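Cgl0159-like domain-containing protein (Corynebacterium glutamicum, PDB 3FOK) is of unknown function but folds as a TIM barrel, a scaffold shared by many enzymes, and assembles with four other copies of itself. Local coordinates at residues S135-R140 with A175-M180; L148-L153 with V193-S198; E163-A168 with I179-F184; H260-P265 with R293-D298. One frame throughout, in Å; residues are numbered along the deposited sequence.

Overall arrangement
Eight parallel strands, from 44-48 round to 267-272, form the TIM barrel, and the four contacts sample its helical layer and both ends of its strands. Contacts 1 to 3 share one sector. Contact 3 lies about 14 Å, centre to centre, from each of the other two, themselves about 26 Å apart. Contacts 1 and 3 share Ile-179 and Met-180 of strand 179-189; contacts 2 and 3 are joined by probable backbone hydrogen bonds between strands 144-151 and 179-189. Along the chain, contact 3 is nested within the loop that contact 2 closes. Contact 4 comes later, about 26 Å from contact 3 between centres, where helices 252-261 and 284-295 meet beside strand 267-272, which pairs with 44-48.

Contact 1: S135-R140 with A175-M180; sequences SSMVDR and AQLPIM
Met-137 and Val-138, successive residues of helix 134-140, meet Leu-177 and Ala-175 at the N-terminal end of the strands of a TIM barrel, where the chain leaves helix 158-174 and enters strand 179-189. The selenium of Met-137, a selenomethionine, lies 4.1 Å from CD2 of Leu-177, and the two side chains cross at about a right angle. The same methyl is also 4.2 Å from CB of Met-137, and therefore rests against both the root and the selenium of that chain. Beside this pair, CG2 of Val-138 touches CB of Ala-175 at 3.9 Å. No hydrogen bond joins the two segments; the contact is entirely apolar.

The second shell explains how the partners arrive. Ala-145 of strand 144-151 packs against both Met-137 and Leu-177 and forms a common floor beneath them. Gln-176 leaves helix 158-174 in a Schellman motif, with positive phi, and this reversal carries the chain from Ala-175 to Leu-177 with both side chains aimed at the neighbouring helix. Further out, Asn-133 OD1 accepts a bond from Ser-136 N in the first turn of helix 134-140, and Arg-140 makes a salt bridge with Asp-215 of the second subunit. CG of Leu-177 stands opposite the backbone N (chi1 174°), and chi2 of 71° then places CD2 by the selenium.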
# COMPACT_ATOMS: atom_id res chain seq x y z
N SER A 135 -3.08 -11.90 -16.02
CA SER A 135 -3.92 -13.02 -15.62
C SER A 135 -5.10 -13.24 -16.57
O SER A 135 -5.30 -14.34 -17.08
CB SER A 135 -4.45 -12.80 -14.20
OG SER A 135 -5.51 -13.70 -13.91
N SER A 136 -5.88 -12.19 -16.81
CA SER A 136 -7.04 -12.30 -17.68
C SER A 136 -6.67 -12.50 -19.15
O SER A 136 -7.42 -13.12 -19.90
CB SER A 136 -7.94 -11.07 -17.55
OG SER A 136 -7.35 -9.94 -18.17
N MSE A 137 -5.53 -11.96 -19.56
CA MSE A 137 -5.10 -12.10 -20.94
C MSE A 137 -4.69 -13.54 -21.20
O MSE A 137 -5.07 -14.13 -22.22
CB MSE A 137 -3.95 -11.15 -21.24
CG MSE A 137 -4.33 -9.69 -21.09
SE MSE A 137 -3.03 -8.48 -21.86
CE MSE A 137 -3.95 -8.08 -23.47
N VAL A 138 -3.92 -14.11 -20.29
CA VAL A 138 -3.49 -15.49 -20.43
C VAL A 138 -4.71 -16.40 -20.46
O VAL A 138 -4.82 -17.28 -21.31
CB VAL A 138 -2.57 -15.92 -19.26
CG1 VAL A 138 -2.36 -17.42 -19.27
CG2 VAL A 138 -1.24 -15.21 -19.37
N ASP A 139 -5.64 -16.18 -19.53
CA ASP A 139 -6.85 -16.97 -19.45
C ASP A 139 -7.74 -16.86 -20.69
O ASP A 139 -8.28 -17.86 -21.17
CB ASP A 139 -7.68 -16.55 -18.24
CG ASP A 139 -9.07 -17.17 -18.24
OD1 ASP A 139 -9.18 -18.40 -18.04
OD2 ASP A 139 -10.05 -16.42 -18.44
N ARG A 140 -7.87 -15.65 -21.21
CA ARG A 140 -8.71 -15.39 -22.37
C ARG A 140 -8.05 -15.76 -23.69
O ARG A 140 -8.74 -16.07 -24.67
CB ARG A 140 -9.09 -13.91 -22.40
CG ARG A 140 -10.47 -13.65 -22.91
CD ARG A 140 -11.50 -14.06 -21.89
NE ARG A 140 -12.64 -13.15 -21.94
CZ ARG A 140 -13.57 -13.07 -20.99
NH1 ARG A 140 -13.51 -13.85 -19.92
NH2 ARG A 140 -14.56 -12.18 -21.12
N ALA A 175 4.96 -14.87 -18.05
CA ALA A 175 3.91 -15.64 -18.70
C ALA A 175 4.23 -15.82 -20.18
O ALA A 175 3.45 -16.42 -20.93
CB ALA A 175 2.56 -14.94 -18.54
N GLN A 176 5.38 -15.30 -20.60
CA GLN A 176 5.81 -15.39 -21.99
C GLN A 176 4.79 -14.74 -22.91
O GLN A 176 4.50 -15.22 -24.01
CB GLN A 176 6.04 -16.85 -22.40
CG GLN A 176 7.29 -17.44 -21.76
CD GLN A 176 7.61 -18.83 -22.26
OE1 GLN A 176 8.73 -19.31 -22.09
NE2 GLN A 176 6.62 -19.48 -22.87
N LEU A 177 4.25 -13.63 -22.44
CA LEU A 177 3.26 -12.85 -23.17
C LEU A 177 3.93 -11.58 -23.69
O LEU A 177 4.37 -10.75 -22.91
CB LEU A 177 2.11 -12.46 -22.24
CG LEU A 177 1.06 -11.52 -22.83
CD1 LEU A 177 0.25 -12.27 -23.87
CD2 LEU A 177 0.17 -10.98 -21.73
N PRO A 178 4.01 -11.42 -25.02
CA PRO A 178 4.64 -10.22 -25.57
C PRO A 178 3.98 -8.97 -25.01
O PRO A 178 2.76 -8.90 -24.90
CB PRO A 178 4.42 -10.37 -27.07
CG PRO A 178 4.42 -11.86 -27.26
CD PRO A 178 3.58 -12.33 -26.10
N ILE A 179 4.80 -7.99 -24.62
CA ILE A 179 4.27 -6.75 -24.07
C ILE A 179 4.84 -5.53 -24.78
O ILE A 179 6.05 -5.31 -24.85
CB ILE A 179 4.51 -6.67 -22.55
CG1 ILE A 179 3.89 -5.39 -22.00
CG2 ILE A 179 6.00 -6.77 -22.25
CD1 ILE A 179 3.86 -5.32 -20.49
N MSE A 180 3.92 -4.74 -25.31
CA MSE A 180 4.17 -3.53 -26.09
C MSE A 180 4.13 -2.27 -25.20
O MSE A 180 3.12 -1.98 -24.57
CB MSE A 180 3.06 -3.47 -27.14
CG MSE A 180 3.20 -2.53 -28.30
SE MSE A 180 1.49 -2.59 -29.26
CE MSE A 180 1.62 -4.37 -30.02

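Contact 2: L148-L153 with V193-S198; sequences LVRINL and VVNDLS
Asn-195 OD1 is gripped by two groups, the hydroxyl of Ser-186 and a water that ties it to Arg-150. This water donates to Asn-195 OD1 over 2.9 Å. It accepts in turn from Arg-150 NH1 at 3.0 Å, sitting in the guanidinium plane at its edge. Direct contact is looser: Arg-150 CD passes 3.8 Å from Asn-195 OD1, with the guanidinium and amide planes 79° apart, nearly perpendicular. Val-193 CG1 approaches NH1 of Arg-150 at 4.5 Å, adding an apolar neighbour to the charged head.

That head is held chiefly from elsewhere. Asp-127 and Gly-117 O take NH2, while Glu-124 makes a salt bridge with NH1. The two carboxylates probably offset the charge of Arg-54, whose guanidinium also lies close. A bend at chi3 (-65°) turns the end of the Arg-150 chain into this polar cluster.

Downstream, Asp-196 OD1 accepts twice from Ser-198: from N at 2.9 Å, nearly along the C-O axis, and from OG at 2.8 Å, from above the carboxylate plane. The first bond makes an Asx turn, leading into Ser-198 as N-cap of helix 199-210. Strand 192-195 pairs antiparallel with strand 179-189 near the C-terminal end of the parallel strands, the end where TIM-barrel enzymes carry their active sites.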
# COMPACT_ATOMS: atom_id res chain seq x y z
N LEU A 148 0.83 2.26 -21.85
CA LEU A 148 1.15 3.64 -22.20
C LEU A 148 2.08 4.10 -21.08
O LEU A 148 1.70 4.10 -19.91
CB LEU A 148 -0.11 4.51 -22.22
CG LEU A 148 -0.11 5.77 -23.09
CD1 LEU A 148 -0.99 6.82 -22.43
CD2 LEU A 148 1.29 6.32 -23.29
N VAL A 149 3.30 4.49 -21.43
CA VAL A 149 4.26 4.94 -20.43
C VAL A 149 4.73 6.36 -20.70
O VAL A 149 5.79 6.57 -21.30
CB VAL A 149 5.51 4.03 -20.38
CG1 VAL A 149 6.32 4.34 -19.13
CG2 VAL A 149 5.09 2.57 -20.39
N ARG A 150 3.94 7.34 -20.27
CA ARG A 150 4.32 8.73 -20.46
C ARG A 150 5.17 9.14 -19.27
O ARG A 150 4.79 8.94 -18.12
CB ARG A 150 3.07 9.61 -20.57
CG ARG A 150 2.40 9.51 -21.93
CD ARG A 150 1.08 10.24 -21.94
NE ARG A 150 0.13 9.61 -21.03
CZ ARG A 150 -1.07 10.10 -20.74
NH1 ARG A 150 -1.47 11.23 -21.30
NH2 ARG A 150 -1.86 9.45 -19.90
N ILE A 151 6.34 9.70 -19.57
CA ILE A 151 7.29 10.10 -18.55
C ILE A 151 7.39 11.61 -18.41
O ILE A 151 8.00 12.29 -19.25
CB ILE A 151 8.68 9.51 -18.88
CG1 ILE A 151 8.55 7.99 -19.01
CG2 ILE A 151 9.68 9.90 -17.81
CD1 ILE A 151 9.79 7.30 -19.54
N ASN A 152 6.79 12.15 -17.35
CA ASN A 152 6.82 13.58 -17.10
C ASN A 152 7.73 13.86 -15.91
O ASN A 152 7.35 13.64 -14.76
CB ASN A 152 5.40 14.08 -16.82
CG ASN A 152 5.30 15.59 -16.80
OD1 ASN A 152 4.29 16.16 -17.21
ND2 ASN A 152 6.35 16.25 -16.30
N LEU A 153 8.93 14.35 -16.20
CA LEU A 153 9.93 14.64 -15.18
C LEU A 153 9.53 15.58 -14.05
O LEU A 153 10.10 15.52 -12.97
CB LEU A 153 11.20 15.16 -15.85
CG LEU A 153 11.90 14.18 -16.78
CD1 LEU A 153 13.16 14.81 -17.35
CD2 LEU A 153 12.25 12.90 -16.02
N VAL A 193 -1.14 18.36 -21.02
CA VAL A 193 -0.02 17.46 -21.23
C VAL A 193 0.32 17.37 -22.71
O VAL A 193 -0.53 17.03 -23.53
CB VAL A 193 -0.35 16.03 -20.73
CG1 VAL A 193 0.80 15.08 -21.06
CG2 VAL A 193 -0.61 16.06 -19.23
N VAL A 194 1.57 17.69 -23.06
CA VAL A 194 2.00 17.61 -24.45
C VAL A 194 3.21 16.70 -24.54
O VAL A 194 4.19 16.87 -23.82
CB VAL A 194 2.37 19.01 -25.04
CG1 VAL A 194 1.18 19.94 -24.96
CG2 VAL A 194 3.56 19.59 -24.29
N ASN A 195 3.14 15.71 -25.43
CA ASN A 195 4.25 14.79 -25.60
C ASN A 195 5.34 15.48 -26.40
O ASN A 195 5.05 16.18 -27.37
CB ASN A 195 3.81 13.51 -26.32
CG ASN A 195 2.68 12.80 -25.60
OD1 ASN A 195 2.62 12.78 -24.37
ND2 ASN A 195 1.79 12.18 -26.37
N ASP A 196 6.59 15.30 -25.98
CA ASP A 196 7.72 15.91 -26.67
C ASP A 196 8.13 14.99 -27.82
O ASP A 196 8.72 13.94 -27.59
CB ASP A 196 8.90 16.07 -25.71
CG ASP A 196 10.05 16.84 -26.32
OD1 ASP A 196 10.23 16.77 -27.55
OD2 ASP A 196 10.79 17.50 -25.57
N LEU A 197 7.81 15.39 -29.05
CA LEU A 197 8.13 14.56 -30.20
C LEU A 197 9.49 14.84 -30.85
O LEU A 197 9.74 14.42 -31.97
CB LEU A 197 7.03 14.69 -31.25
CG LEU A 197 5.66 14.17 -30.80
CD1 LEU A 197 4.65 14.32 -31.93
CD2 LEU A 197 5.78 12.71 -30.39
N SER A 198 10.37 15.54 -30.15
CA SER A 198 11.69 15.82 -30.70
C SER A 198 12.47 14.51 -30.68
O SER A 198 12.27 13.67 -29.80
CB SER A 198 12.43 16.88 -29.88
OG SER A 198 12.79 16.38 -28.60
O HOH W 1 -0.20 12.63 -23.57

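Contact 3: E163-A168 with I179-F184; sequences EATAHA and IMLEPF
With OG1 of Thr-165 opposite the carbonyl carbon (chi1 -66°), its CG2 branch falls opposite the backbone N, and Leu-181 swings CG opposite its carbonyl carbon (chi1 -56°); together these settings bring the two side chains tip to tip. Their methyls, CG2 of Thr-165 and CD2 of Leu-181, meet at 4.0 Å. One helical turn further on, Ile-179 reaches Ala-168 with an extended chain, both of its torsions being close to 180°. Its CD1 lies 4.2 Å from CB of Ala-168 and 4.0 Å from that residue's backbone O, and so the methyl spans side chain and main chain alike.

The pairing follows a simple spacing: residues three apart on the helix face residues two apart on the strand. The CA atoms of Thr-165 and Leu-181 are 8.6 Å apart, and those of Ala-168 and Ile-179 8.5 Å, a nearly constant gap that small helix residues allow. All four side chains are buried. The hydroxyl of Thr-165 is turned to other partners, bonding to Thr-161 O in the preceding turn and to Tyr-129 OH, which leaves its methyl to serve the apolar face.

Helix 158-174 and strand 179-189 are the last two elements of a beta-alpha-beta crossover that begins with strand 144-151. Thr-165 also rests on Thr-147 and Val-149 of that first strand, while Leu-181 extends the packing to Met-221 of strand 219-224 and Ala-209 of helix 199-210.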
# COMPACT_ATOMS: atom_id res chain seq x y z
N GLU A 163 6.88 2.30 -11.89
CA GLU A 163 6.90 1.09 -11.08
C GLU A 163 5.80 0.09 -11.48
O GLU A 163 6.05 -1.11 -11.55
CB GLU A 163 6.78 1.44 -9.59
CG GLU A 163 6.80 0.24 -8.66
CD GLU A 163 7.07 0.62 -7.21
OE1 GLU A 163 6.62 1.70 -6.79
OE2 GLU A 163 7.72 -0.18 -6.50
N ALA A 164 4.61 0.59 -11.76
CA ALA A 164 3.51 -0.28 -12.16
C ALA A 164 3.80 -0.90 -13.52
O ALA A 164 3.42 -2.05 -13.78
CB ALA A 164 2.20 0.50 -12.21
N THR A 165 4.45 -0.14 -14.39
CA THR A 165 4.80 -0.64 -15.72
C THR A 165 5.83 -1.75 -15.57
O THR A 165 5.76 -2.77 -16.27
CB THR A 165 5.38 0.47 -16.61
OG1 THR A 165 4.37 1.46 -16.87
CG2 THR A 165 5.87 -0.10 -17.93
N ALA A 166 6.77 -1.56 -14.65
CA ALA A 166 7.81 -2.56 -14.41
C ALA A 166 7.14 -3.86 -13.95
O ALA A 166 7.52 -4.95 -14.38
CB ALA A 166 8.78 -2.07 -13.35
N HIS A 167 6.14 -3.73 -13.08
CA HIS A 167 5.43 -4.91 -12.59
C HIS A 167 4.69 -5.60 -13.72
O HIS A 167 4.66 -6.83 -13.80
CB HIS A 167 4.46 -4.51 -11.47
CG HIS A 167 5.14 -4.08 -10.20
ND1 HIS A 167 6.51 -4.00 -10.08
CD2 HIS A 167 4.64 -3.71 -9.00
CE1 HIS A 167 6.83 -3.60 -8.86
NE2 HIS A 167 5.71 -3.41 -8.19
N ALA A 168 4.09 -4.81 -14.62
CA ALA A 168 3.37 -5.38 -15.75
C ALA A 168 4.32 -6.22 -16.61
O ALA A 168 3.97 -7.31 -17.05
CB ALA A 168 2.74 -4.28 -16.58
N ILE A 179 4.80 -7.99 -24.62
CA ILE A 179 4.27 -6.75 -24.07
C ILE A 179 4.84 -5.53 -24.78
O ILE A 179 6.05 -5.31 -24.85
CB ILE A 179 4.51 -6.67 -22.55
CG1 ILE A 179 3.89 -5.39 -22.00
CG2 ILE A 179 6.00 -6.77 -22.25
CD1 ILE A 179 3.86 -5.32 -20.49
N MSE A 180 3.92 -4.74 -25.31
CA MSE A 180 4.17 -3.53 -26.09
C MSE A 180 4.13 -2.27 -25.20
O MSE A 180 3.12 -1.98 -24.57
CB MSE A 180 3.06 -3.47 -27.14
CG MSE A 180 3.20 -2.53 -28.30
SE MSE A 180 1.49 -2.59 -29.26
CE MSE A 180 1.62 -4.37 -30.02
N LEU A 181 5.24 -1.53 -25.15
CA LEU A 181 5.28 -0.31 -24.35
C LEU A 181 5.30 0.92 -25.26
O LEU A 181 6.10 0.99 -26.20
CB LEU A 181 6.52 -0.28 -23.45
CG LEU A 181 6.80 -1.41 -22.46
CD1 LEU A 181 7.98 -1.02 -21.58
CD2 LEU A 181 5.58 -1.68 -21.60
N GLU A 182 4.41 1.87 -24.99
CA GLU A 182 4.34 3.10 -25.77
C GLU A 182 4.91 4.21 -24.90
O GLU A 182 4.21 4.78 -24.07
CB GLU A 182 2.89 3.43 -26.14
CG GLU A 182 2.74 4.51 -27.21
CD GLU A 182 1.28 4.84 -27.51
OE1 GLU A 182 0.46 3.91 -27.58
OE2 GLU A 182 0.97 6.03 -27.70
N PRO A 183 6.21 4.52 -25.06
CA PRO A 183 6.86 5.56 -24.27
C PRO A 183 6.77 6.95 -24.87
O PRO A 183 6.57 7.12 -26.07
CB PRO A 183 8.30 5.07 -24.21
CG PRO A 183 8.49 4.57 -25.60
CD PRO A 183 7.20 3.81 -25.89
N PHE A 184 6.94 7.95 -24.00
CA PHE A 184 6.89 9.35 -24.38
C PHE A 184 7.48 10.17 -23.24
O PHE A 184 7.42 9.77 -22.08
CB PHE A 184 5.44 9.84 -24.53
CG PHE A 184 4.82 9.56 -25.86
CD1 PHE A 184 5.30 10.18 -27.01
CD2 PHE A 184 3.70 8.74 -25.95
CE1 PHE A 184 4.67 9.98 -28.24
CE2 PHE A 184 3.07 8.53 -27.17
CZ PHE A 184 3.56 9.15 -28.32

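Contact 4: H260-P265 with R293-D298; sequences HALTLP and RLVHTD
Leu-262 lays its CD2 methyl over one face of the flat peptide group that joins Leu-294 to Val-295. Leu-262 CD2 stands 3.5 Å from Leu-294 O, almost directly above it. The carbonyl carbon follows, with Leu-262 CD2 4.0 Å from Leu-294 C. Alongside this face, the same methyl meets CB of Leu-294 at 4.4 Å and CG2 of Val-295 at 4.3 Å. This one methyl makes the closest approaches, to main chain and to two side chains.

Both segments lie where a helix of the barrel's outer layer runs out. In 260-265 a type I turn from Ala-261 to Leu-264 follows the last part of helix 252-261, closed by Leu-264 N to Ala-261 O at 2.9 Å. His-260 O is doubly held: Thr-263 N bonds to it at 3.0 Å, and Thr-263 OG1 at 2.6 Å, the latter lying in the carbonyl plane with a C=O...donor angle of 157°. These bonds fix the turn from which Leu-262 projects. Its chi1 of -122° falls far from any staggered value, a setting best read with caution at this resolution.

Leu-270 of strand 267-272 lies under both Leu-262 and Val-295, and thereby bridges the two helix ends. With no hydrogen bond or charge pair across it, the contact depends on shape and van der Waals contact, chiefly of aliphatic groups and a peptide face, while the hydrogen bonds of the 260-265 turn brace one side from within.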
# COMPACT_ATOMS: atom_id res chain seq x y z
N HIS A 260 8.88 5.14 -45.06
CA HIS A 260 10.32 5.27 -44.85
C HIS A 260 10.76 4.59 -43.56
O HIS A 260 11.67 3.77 -43.57
CB HIS A 260 10.74 6.74 -44.78
CG HIS A 260 12.13 6.93 -44.26
ND1 HIS A 260 13.24 6.48 -44.94
CD2 HIS A 260 12.58 7.45 -43.10
CE1 HIS A 260 14.32 6.71 -44.21
NE2 HIS A 260 13.95 7.30 -43.09
N ALA A 261 10.11 4.95 -42.46
CA ALA A 261 10.44 4.38 -41.16
C ALA A 261 10.30 2.86 -41.17
O ALA A 261 11.06 2.15 -40.52
CB ALA A 261 9.53 4.98 -40.09
N LEU A 262 9.32 2.38 -41.92
CA LEU A 262 9.05 0.95 -42.03
C LEU A 262 10.25 0.16 -42.57
O LEU A 262 10.30 -1.06 -42.43
CB LEU A 262 7.83 0.75 -42.95
CG LEU A 262 6.61 -0.00 -42.41
CD1 LEU A 262 6.41 0.25 -40.93
CD2 LEU A 262 5.38 0.45 -43.20
N THR A 263 11.21 0.86 -43.17
CA THR A 263 12.39 0.19 -43.72
C THR A 263 13.54 0.12 -42.72
O THR A 263 14.51 -0.61 -42.94
CB THR A 263 12.92 0.92 -44.98
OG1 THR A 263 13.49 2.18 -44.60
CG2 THR A 263 11.80 1.15 -45.98
N LEU A 264 13.43 0.87 -41.63
CA LEU A 264 14.47 0.91 -40.61
C LEU A 264 14.67 -0.40 -39.84
O LEU A 264 13.73 -1.18 -39.67
CB LEU A 264 14.19 2.06 -39.64
CG LEU A 264 14.63 3.45 -40.11
CD1 LEU A 264 14.63 3.55 -41.63
CD2 LEU A 264 13.70 4.48 -39.51
N PRO A 265 15.90 -0.64 -39.36
CA PRO A 265 16.26 -1.84 -38.61
C PRO A 265 15.40 -2.06 -37.37
O PRO A 265 15.27 -1.17 -36.53
CB PRO A 265 17.72 -1.59 -38.23
CG PRO A 265 18.20 -0.62 -39.27
CD PRO A 265 17.03 0.30 -39.41
N ARG A 293 -1.13 -2.46 -47.41
CA ARG A 293 -0.21 -2.74 -48.51
C ARG A 293 1.14 -2.07 -48.30
O ARG A 293 2.06 -2.23 -49.11
CB ARG A 293 -0.86 -2.32 -49.84
CG ARG A 293 -2.09 -3.18 -50.16
CD ARG A 293 -2.90 -2.70 -51.37
NE ARG A 293 -3.40 -1.34 -51.21
CZ ARG A 293 -4.34 -0.78 -51.98
NH1 ARG A 293 -4.89 -1.48 -52.97
NH2 ARG A 293 -4.72 0.47 -51.76
N LEU A 294 1.27 -1.34 -47.20
CA LEU A 294 2.51 -0.66 -46.85
C LEU A 294 3.29 -1.58 -45.91
O LEU A 294 4.52 -1.59 -45.91
CB LEU A 294 2.18 0.66 -46.15
CG LEU A 294 2.95 1.92 -46.56
CD1 LEU A 294 3.09 2.01 -48.07
CD2 LEU A 294 2.20 3.14 -46.02
N VAL A 295 2.55 -2.37 -45.13
CA VAL A 295 3.13 -3.31 -44.17
C VAL A 295 3.37 -4.67 -44.81
O VAL A 295 4.47 -5.23 -44.72
CB VAL A 295 2.21 -3.48 -42.94
CG1 VAL A 295 2.76 -4.54 -42.02
CG2 VAL A 295 2.08 -2.15 -42.20
N HIS A 296 2.34 -5.22 -45.45
CA HIS A 296 2.47 -6.50 -46.13
C HIS A 296 2.47 -6.24 -47.62
O HIS A 296 1.42 -6.17 -48.26
CB HIS A 296 1.31 -7.44 -45.77
CG HIS A 296 1.37 -7.96 -44.37
ND1 HIS A 296 0.82 -7.28 -43.30
CD2 HIS A 296 1.97 -9.05 -43.86
CE1 HIS A 296 1.08 -7.95 -42.19
NE2 HIS A 296 1.77 -9.02 -42.49
N THR A 297 3.67 -6.07 -48.17
CA THR A 297 3.82 -5.79 -49.59
C THR A 297 3.39 -6.96 -50.47
O THR A 297 3.85 -7.10 -51.60
CB THR A 297 5.27 -5.39 -49.92
OG1 THR A 297 6.15 -6.47 -49.59
CG2 THR A 297 5.67 -4.15 -49.12
N ASP A 298 2.51 -7.80 -49.93
CA ASP A 298 1.98 -8.96 -50.65
C ASP A 298 3.01 -9.71 -51.49
O ASP A 298 2.71 -10.08 -52.63
CB ASP A 298 0.83 -8.52 -51.56
CG ASP A 298 -0.49 -8.38 -50.81
OD1 ASP A 298 -1.03 -9.41 -50.36
OD2 ASP A 298 -0.97 -7.23 -50.68